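Local atomic coordinates of inorganic pyrophosphatase (Shewanella sp. AS-11, PDB entry 6LL8), a protein that probably catalyses the hydrolysis of diphosphate to two phosphates, using divalent metal ions such as manganese or magnesium. Residues 43-48 with 144-149; 47-52 with 137-142. All blocks are in the same frame, centred on the assembly; numbering follows the deposited sequence.

How the contacts relate
Contacts 1 and 2 both join helix 44-53 to helix 134-147, yet by different chemistry, which illustrates how the character of a single interface can change along its length. Both are buried, and their centres lie about 8 Å apart; Ala-47 and Phe-48 belong to both windows. Contact 1 takes in the N-terminal turn of the first helix and the C-terminal end of the second, close to the magnesium ions and imidodiphosphoric acid, and what crosses it is polar: one carboxylate and one hydroxyl. Contact 2 lies farther from the centre of the chain, where aliphatic side chains and a cysteine pack over a larger surface, 222 Å² against 71 Å².

Contact 1 (43-48 with 144-149); sequences SPETAF and ILSDTV. With MG (magnesium ion), chain D; MG (magnesium ion), chain F; 2PN (imidodiphosphoric acid), chain I.
The hydroxyl of Ser-146 is gripped by two groups: its OG donates to Glu-45 OE2 at 2.7 Å, and Lys-187 NZ also hydrogen-bonds to it. Glu-45 receives the bond on the syn lone pair of OE2, the side facing OE1. Its side chain spans the gap because CG stands anti to the backbone N (chi1 -179°) and the chain stays extended beyond CG; OE1 is held in turn by Ser-14, so both carboxylate oxygens are engaged. Lys-187 makes only a long, weak ion pair with Glu-45 OE2.

The next residue, Asp-147, turns to the active site and bridges two magnesium ions, OD2 binding one at 2.1 Å and OD1 the other at 2.2 Å. Each ion also takes an oxygen of imidodiphosphoric acid. Behind this aspartate the helix ends in a Schellman motif at Val-149, while Ile-144 O accepts from Thr-148 N and Thr-148 OG1 on opposite faces of its plane. At the other helix's start, Ser-43 is the N-cap.

Helix 176-187 lies against both partners, Met-183 touching Glu-45 and Leu-145, and helix 158-171 packs on Ile-144.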
loop_
_atom_site.group_PDB
_atom_site.type_symbol
_atom_site.label_atom_id
_atom_site.label_comp_id
_atom_site.label_asym_id
_atom_site.label_seq_id
_atom_site.Cartn_x
_atom_site.Cartn_y
_atom_site.Cartn_z
ATOM N N SER A 43 4.480 4.717 8.839
ATOM C CA SER A 43 4.499 6.049 8.237
ATOM C C SER A 43 3.881 7.067 9.189
ATOM O O SER A 43 3.110 6.712 10.093
ATOM C CB SER A 43 3.729 6.056 6.949
ATOM O OG SER A 43 2.340 5.921 7.234
ATOM N N PRO A 44 4.184 8.367 9.001
ATOM C CA PRO A 44 3.462 9.393 9.757
ATOM C C PRO A 44 1.946 9.295 9.648
ATOM O O PRO A 44 1.249 9.496 10.641
ATOM C CB PRO A 44 4.039 10.704 9.245
ATOM C CG PRO A 44 5.459 10.326 8.831
ATOM C CD PRO A 44 5.318 8.928 8.238
ATOM N N GLU A 45 1.446 9.006 8.453
ATOM C CA GLU A 45 -0.020 8.891 8.274
ATOM C C GLU A 45 -0.557 7.777 9.156
ATOM O O GLU A 45 -1.592 7.934 9.840
ATOM C CB GLU A 45 -0.351 8.593 6.811
ATOM C CG GLU A 45 -1.828 8.486 6.536
ATOM C CD GLU A 45 -2.312 7.651 5.388
ATOM O OE1 GLU A 45 -2.159 6.473 5.385
ATOM O OE2 GLU A 45 -2.959 8.241 4.566
ATOM N N THR A 46 0.084 6.611 9.153
ATOM C CA THR A 46 -0.430 5.483 9.941
ATOM C C THR A 46 -0.329 5.796 11.427
ATOM O O THR A 46 -1.230 5.458 12.191
ATOM C CB THR A 46 0.277 4.168 9.609
ATOM O OG1 THR A 46 0.234 3.973 8.189
ATOM C CG2 THR A 46 -0.377 3.006 10.314
ATOM N N ALA A 47 0.755 6.427 11.858
ATOM C CA ALA A 47 0.883 6.805 13.274
ATOM C C ALA A 47 -0.287 7.712 13.659
ATOM O O ALA A 47 -0.825 7.587 14.761
ATOM C CB ALA A 47 2.230 7.449 13.510
ATOM N N PHE A 48 -0.633 8.655 12.786
ATOM C CA PHE A 48 -1.754 9.575 13.014
ATOM C C PHE A 48 -3.037 8.802 13.210
ATOM O O PHE A 48 -3.830 9.079 14.132
ATOM C CB PHE A 48 -1.816 10.563 11.852
ATOM C CG PHE A 48 -2.996 11.499 11.860
ATOM C CD1 PHE A 48 -2.905 12.702 12.513
ATOM C CD2 PHE A 48 -4.187 11.182 11.216
ATOM C CE1 PHE A 48 -3.980 13.573 12.550
ATOM C CE2 PHE A 48 -5.265 12.069 11.236
ATOM C CZ PHE A 48 -5.134 13.266 11.891
ATOM N N ILE A 144 -9.433 2.910 4.228
ATOM C CA ILE A 144 -10.137 2.941 2.933
ATOM C C ILE A 144 -10.063 4.355 2.362
ATOM O O ILE A 144 -9.875 4.514 1.153
ATOM C CB ILE A 144 -11.579 2.433 3.083
ATOM C CG1 ILE A 144 -11.645 1.010 3.645
ATOM C CG2 ILE A 144 -12.289 2.521 1.731
ATOM C CD1 ILE A 144 -12.984 0.629 4.186
ATOM N N LEU A 145 -10.239 5.371 3.193
ATOM C CA LEU A 145 -10.093 6.765 2.730
ATOM C C LEU A 145 -8.700 7.001 2.174
ATOM O O LEU A 145 -8.531 7.757 1.208
ATOM C CB LEU A 145 -10.386 7.711 3.887
ATOM C CG LEU A 145 -11.852 7.834 4.268
ATOM C CD1 LEU A 145 -11.945 8.452 5.653
ATOM C CD2 LEU A 145 -12.638 8.639 3.252
ATOM N N SER A 146 -7.673 6.403 2.761
ATOM C CA SER A 146 -6.284 6.566 2.295
ATOM C C SER A 146 -6.104 5.856 0.957
ATOM O O SER A 146 -5.642 6.478 -0.016
ATOM C CB SER A 146 -5.324 6.058 3.337
ATOM O OG SER A 146 -4.024 6.381 2.931
ATOM N N ASP A 147 -6.422 4.575 0.910
ATOM C CA ASP A 147 -6.193 3.802 -0.327
ATOM C C ASP A 147 -6.996 4.342 -1.500
ATOM O O ASP A 147 -6.514 4.304 -2.626
ATOM C CB ASP A 147 -6.551 2.342 -0.112
ATOM C CG ASP A 147 -5.366 1.478 0.238
ATOM O OD1 ASP A 147 -4.456 2.003 0.872
ATOM O OD2 ASP A 147 -5.388 0.245 -0.017
ATOM N N THR A 148 -8.196 4.848 -1.257
ATOM C CA THR A 148 -9.028 5.371 -2.334
ATOM C C THR A 148 -8.771 6.852 -2.593
ATOM O O THR A 148 -9.424 7.409 -3.481
ATOM C CB THR A 148 -10.505 5.161 -2.082
ATOM O OG1 THR A 148 -10.961 5.959 -0.999
ATOM C CG2 THR A 148 -10.877 3.708 -1.906
ATOM N N VAL A 149 -7.867 7.466 -1.863
ATOM C CA VAL A 149 -7.576 8.909 -2.045
ATOM C C VAL A 149 -8.888 9.691 -1.900
ATOM O O VAL A 149 -9.279 10.496 -2.768
ATOM C CB VAL A 149 -6.780 9.228 -3.322
ATOM C CG1 VAL A 149 -6.277 10.670 -3.282
ATOM C CG2 VAL A 149 -5.626 8.258 -3.498
HETATM MG MG MG D . -4.085 -1.456 -0.043
HETATM MG MG MG F . -2.282 1.738 0.706
HETATM P P1 2PN I . -1.757 -0.215 -1.812
HETATM O O1 2PN I . -0.772 -1.025 -0.972
HETATM O O2 2PN I . -1.748 1.247 -1.453
HETATM O O3 2PN I . -3.147 -0.819 -1.751
HETATM N N1 2PN I . -1.260 -0.348 -3.375
HETATM P P2 2PN I . -0.586 0.679 -4.476
HETATM O O4 2PN I . 0.642 -0.067 -4.988
HETATM O O5 2PN I . -0.190 1.952 -3.758
HETATM O O6 2PN I . -1.602 0.912 -5.567
HETATM O O HOH W 1 -1.455 3.781 -0.191
HETATM O O HOH W 2 -2.805 2.590 2.897
#

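Contact 2 (47-52 with 137-142)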
loop_
_atom_site.group_PDB
_atom_site.type_symbol
_atom_site.label_atom_id
_atom_site.label_comp_id
_atom_site.label_asym_id
_atom_site.label_seq_id
_atom_site.Cartn_x
_atom_site.Cartn_y
_atom_site.Cartn_z
ATOM N N ALA A 47 0.755 6.427 11.858
ATOM C CA ALA A 47 0.883 6.805 13.274
ATOM C C ALA A 47 -0.287 7.712 13.659
ATOM O O ALA A 47 -0.825 7.587 14.761
ATOM C CB ALA A 47 2.230 7.449 13.510
ATOM N N PHE A 48 -0.633 8.655 12.786
ATOM C CA PHE A 48 -1.754 9.575 13.014
ATOM C C PHE A 48 -3.037 8.802 13.210
ATOM O O PHE A 48 -3.830 9.079 14.132
ATOM C CB PHE A 48 -1.816 10.563 11.852
ATOM C CG PHE A 48 -2.996 11.499 11.860
ATOM C CD1 PHE A 48 -2.905 12.702 12.513
ATOM C CD2 PHE A 48 -4.187 11.182 11.216
ATOM C CE1 PHE A 48 -3.980 13.573 12.550
ATOM C CE2 PHE A 48 -5.265 12.069 11.236
ATOM C CZ PHE A 48 -5.134 13.266 11.891
ATOM N N ILE A 49 -3.298 7.839 12.329
ATOM C CA ILE A 49 -4.558 7.049 12.408
ATOM C C ILE A 49 -4.600 6.265 13.732
ATOM O O ILE A 49 -5.624 6.259 14.430
ATOM C CB ILE A 49 -4.654 6.114 11.202
ATOM C CG1 ILE A 49 -4.827 6.894 9.887
ATOM C CG2 ILE A 49 -5.769 5.092 11.397
ATOM C CD1 ILE A 49 -4.592 6.028 8.658
ATOM N N LEU A 50 -3.510 5.568 14.044
ATOM C CA LEU A 50 -3.516 4.726 15.250
ATOM C C LEU A 50 -3.657 5.601 16.495
ATOM O O LEU A 50 -4.349 5.209 17.427
ATOM C CB LEU A 50 -2.280 3.836 15.338
ATOM C CG LEU A 50 -2.135 2.772 14.252
ATOM C CD1 LEU A 50 -1.107 1.733 14.679
ATOM C CD2 LEU A 50 -3.442 2.080 13.868
ATOM N N GLU A 51 -3.014 6.757 16.531
ATOM C CA GLU A 51 -3.118 7.623 17.712
ATOM C C GLU A 51 -4.562 8.104 17.838
ATOM O O GLU A 51 -5.123 8.143 18.961
ATOM C CB GLU A 51 -2.126 8.777 17.628
ATOM C CG GLU A 51 -2.136 9.644 18.890
ATOM C CD GLU A 51 -3.272 10.615 19.139
ATOM O OE1 GLU A 51 -3.964 11.019 18.201
ATOM O OE2 GLU A 51 -3.429 10.985 20.345
ATOM N N LYS A 52 -5.189 8.439 16.712
ATOM C CA LYS A 52 -6.554 9.001 16.749
ATOM C C LYS A 52 -7.524 8.019 17.394
ATOM O O LYS A 52 -8.438 8.438 18.103
ATOM C CB LYS A 52 -7.002 9.346 15.332
ATOM C CG LYS A 52 -8.382 9.943 15.227
ATOM C CD LYS A 52 -8.686 10.368 13.832
ATOM C CE LYS A 52 -10.095 10.891 13.656
ATOM N NZ LYS A 52 -10.326 12.089 14.489
ATOM N N ALA A 137 -13.477 0.095 13.693
ATOM C CA ALA A 137 -14.177 0.701 12.548
ATOM C C ALA A 137 -13.465 1.982 12.111
ATOM O O ALA A 137 -13.371 2.251 10.901
ATOM C CB ALA A 137 -15.630 0.986 12.881
ATOM N N GLY A 138 -12.994 2.757 13.072
ATOM C CA GLY A 138 -12.337 4.015 12.734
ATOM C C GLY A 138 -11.083 3.790 11.911
ATOM O O GLY A 138 -10.848 4.507 10.948
ATOM N N ILE A 139 -10.236 2.852 12.341
ATOM C CA ILE A 139 -8.972 2.653 11.607
ATOM C C ILE A 139 -9.280 2.019 10.251
ATOM O O ILE A 139 -8.573 2.329 9.272
ATOM C CB ILE A 139 -7.911 1.913 12.426
ATOM C CG1 ILE A 139 -8.240 0.445 12.691
ATOM C CG2 ILE A 139 -7.604 2.679 13.701
ATOM C CD1 ILE A 139 -7.110 -0.321 13.335
ATOM N N MET A 140 -10.266 1.147 10.144
ATOM C CA MET A 140 -10.642 0.574 8.847
ATOM C C MET A 140 -11.131 1.672 7.901
ATOM O O MET A 140 -10.754 1.721 6.729
ATOM C CB MET A 140 -11.712 -0.493 9.031
ATOM C CG MET A 140 -11.250 -1.754 9.761
ATOM S SD MET A 140 -12.567 -2.945 10.005
ATOM C CE MET A 140 -12.821 -3.512 8.333
ATOM N N MET A 141 -11.965 2.550 8.432
ATOM C CA MET A 141 -12.477 3.694 7.668
ATOM C C MET A 141 -11.314 4.526 7.133
ATOM O O MET A 141 -11.292 4.897 5.950
ATOM C CB MET A 141 -13.366 4.518 8.583
ATOM C CG MET A 141 -13.984 5.744 7.918
ATOM S SD MET A 141 -14.422 7.064 9.071
ATOM C CE MET A 141 -12.780 7.576 9.554
ATOM N N CYS A 142 -10.364 4.833 8.010
ATOM C CA CYS A 142 -9.203 5.650 7.598
ATOM C C CYS A 142 -8.425 4.925 6.507
ATOM O O CYS A 142 -7.973 5.565 5.533
ATOM C CB CYS A 142 -8.294 5.966 8.766
ATOM S SG CYS A 142 -8.977 7.148 9.931
#
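Ile-49 and Cys-142 meet through carbon: CD1 of Ile-49 comes to 3.7 Å from Cys-142 CB, and CG1 and CG2 of the isoleucine crowd the same methylene, so that all three outer carbons of one side chain bear on a single atom. The CG2 branch has a second task, touching Ile-139 CG2 at 3.8 Å, methyl against methyl, with the two side chains slanting across each other. The following residue, Leu-50, adds its CD2 methyl, 4.2 Å from that same Ile-139 CG2, although its CB sets off away from the facing helix.

In Ile-49, CG2 lies anti to the backbone N while CG1 lies beside it (chi1 -67°), which lets both branches rest on Cys-142 CB while CG2 alone also reaches Ile-139. Ile-139 places CG1 between its backbone N and carbonyl carbon (chi1 69°), and its CG2, not its longer branch, faces Ile-49. An alanine at Ile-49 would remove both branches and would probably open a gap beside Cys-142 and leave the Ile-139 methyl without its main neighbour across the interface.

Further out, helix 14-29 covers one flank, with Ser-14 against Ile-49 and Cys-18 and Ile-21 against Ile-139. Helix 176-187 covers another through Met-183, which touches both Ile-49 and Cys-142. Phe-55 meets both Leu-50 and Ile-139.

The nearest CA atoms across the two segments are those of Ile-49 and Ile-139, 6.3 Å apart. The segment axes come within 9.5 Å and run nearly antiparallel, at 157°. This is apolar helix-helix packing in the alpha/beta DHH domain, built round a parallel sheet with strands 34-38 and 4-7 side by side, and it joins the helix following strand 34-38 to the one leading to metal-binding Asp-147.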